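Local coordinates for protein AimR transcriptional regulator (Bacillus phage phi3T, PDB 5ZVV) that activates transcription of the phage aimX locus as a dimer, probably favouring lysis until the arbitrium peptide converts it to an inactive monomer, at residues A[195-199]-A[229-233]. Residues are numbered along the deposited sequence; the frame is centred on the assembly and turned at random.
Sequences MLEAN and FAYLT
Met195, present as selenomethionine, reaches from helix 184-203 to the backbone of helix 224-237 and ends beside Phe229, Ala230 and Thr233. Its chain leaves beside its own backbone N and bends at both chi2 and chi3, a folded shape that lays Met195 SE against Ala230 CB at 3.7 Å and turns the methyl CE in toward the helix. Met195 CE lies 3.3 Å from Phe229 O and also touches Phe229 CB and Thr233 OG1. The same carbonyl oxygen takes two hydrogen bonds from one residue, the backbone bond from Thr233 N and a side-chain bond in which Thr233 OG1 lies 2.7 Å from Phe229 O and 21° out of the carbonyl plane. The two segments run nearly parallel, at 18° with axes 10.5 Å apart. They belong to alternate helices of an all-helical array, consistent with the TPR-clan family of this region, and helix 207-220 between them in sequence adds Ser214 against Thr233, Ile218 against Ala230 and His213 against Ala198. The CB of Thr233 is directed at helix 184-203: with OG1 beside its backbone N (chi1 -61°), Thr233 CG2 is left to approach Ala198 CB, a looser 4.3 Å away. One turn beyond Met195, partly exposed Asn199 brings OD1 to 3.2 Å from the buried Thr233 OG1, a close polar approach. The Phe229 ring leads away from Met195 to meet His262 edge-to-face and Met265 of helix 260-277.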
# COMPACT_ATOMS: atom_id res chain seq x y z
N MSE A 195 -12.71 9.63 -12.48
CA MSE A 195 -11.71 9.02 -13.34
C MSE A 195 -10.77 8.11 -12.56
O MSE A 195 -10.45 6.99 -13.00
CB MSE A 195 -10.92 10.08 -14.10
CG MSE A 195 -11.67 10.59 -15.32
SE MSE A 195 -12.64 9.13 -16.20
CE MSE A 195 -11.11 8.03 -16.74
N LEU A 196 -10.32 8.59 -11.40
CA LEU A 196 -9.42 7.80 -10.57
C LEU A 196 -10.05 6.46 -10.20
O LEU A 196 -9.43 5.39 -10.37
CB LEU A 196 -9.02 8.58 -9.32
CG LEU A 196 -8.03 9.71 -9.63
CD1 LEU A 196 -7.81 10.62 -8.43
CD2 LEU A 196 -6.70 9.12 -10.10
N GLU A 197 -11.29 6.48 -9.72
CA GLU A 197 -11.97 5.24 -9.37
C GLU A 197 -12.27 4.39 -10.59
O GLU A 197 -12.32 3.16 -10.49
CB GLU A 197 -13.25 5.54 -8.60
CG GLU A 197 -13.01 6.09 -7.22
CD GLU A 197 -14.28 6.50 -6.52
OE1 GLU A 197 -15.26 6.83 -7.21
OE2 GLU A 197 -14.30 6.47 -5.27
N ALA A 198 -12.47 5.01 -11.76
CA ALA A 198 -12.66 4.24 -12.98
C ALA A 198 -11.42 3.41 -13.30
O ALA A 198 -11.53 2.22 -13.63
CB ALA A 198 -13.00 5.17 -14.15
N ASN A 199 -10.24 4.02 -13.20
CA ASN A 199 -9.02 3.26 -13.46
C ASN A 199 -8.77 2.22 -12.37
O ASN A 199 -8.28 1.11 -12.66
CB ASN A 199 -7.83 4.20 -13.61
CG ASN A 199 -7.88 5.01 -14.89
OD1 ASN A 199 -8.42 4.56 -15.90
ND2 ASN A 199 -7.32 6.22 -14.85
N PHE A 229 -9.79 10.52 -21.33
CA PHE A 229 -9.43 9.34 -20.56
C PHE A 229 -10.65 8.51 -20.17
O PHE A 229 -10.50 7.31 -19.91
CB PHE A 229 -8.64 9.75 -19.31
CG PHE A 229 -7.20 10.07 -19.61
CD1 PHE A 229 -6.33 9.07 -20.01
CD2 PHE A 229 -6.73 11.37 -19.52
CE1 PHE A 229 -5.01 9.36 -20.30
CE2 PHE A 229 -5.41 11.67 -19.81
CZ PHE A 229 -4.55 10.66 -20.20
N ALA A 230 -11.84 9.10 -20.15
CA ALA A 230 -13.04 8.33 -19.86
C ALA A 230 -13.37 7.39 -21.01
O ALA A 230 -13.59 6.19 -20.79
CB ALA A 230 -14.21 9.27 -19.57
N TYR A 231 -13.42 7.91 -22.24
CA TYR A 231 -13.67 7.03 -23.39
C TYR A 231 -12.52 6.06 -23.61
O TYR A 231 -12.75 4.92 -24.04
CB TYR A 231 -13.92 7.87 -24.64
CG TYR A 231 -15.30 8.47 -24.68
CD1 TYR A 231 -16.42 7.66 -24.84
CD2 TYR A 231 -15.49 9.84 -24.55
CE1 TYR A 231 -17.69 8.20 -24.87
CE2 TYR A 231 -16.76 10.39 -24.58
CZ TYR A 231 -17.86 9.56 -24.74
OH TYR A 231 -19.13 10.10 -24.77
N LEU A 232 -11.29 6.48 -23.32
CA LEU A 232 -10.16 5.56 -23.34
C LEU A 232 -10.39 4.41 -22.37
O LEU A 232 -10.14 3.24 -22.71
CB LEU A 232 -8.88 6.32 -22.99
CG LEU A 232 -7.54 5.70 -23.38
CD1 LEU A 232 -7.42 5.62 -24.90
CD2 LEU A 232 -6.39 6.51 -22.79
N THR A 233 -10.90 4.71 -21.17
CA THR A 233 -11.14 3.66 -20.18
C THR A 233 -12.26 2.73 -20.62
O THR A 233 -12.15 1.51 -20.47
CB THR A 233 -11.46 4.28 -18.82
OG1 THR A 233 -10.35 5.07 -18.37
CG2 THR A 233 -11.72 3.18 -17.79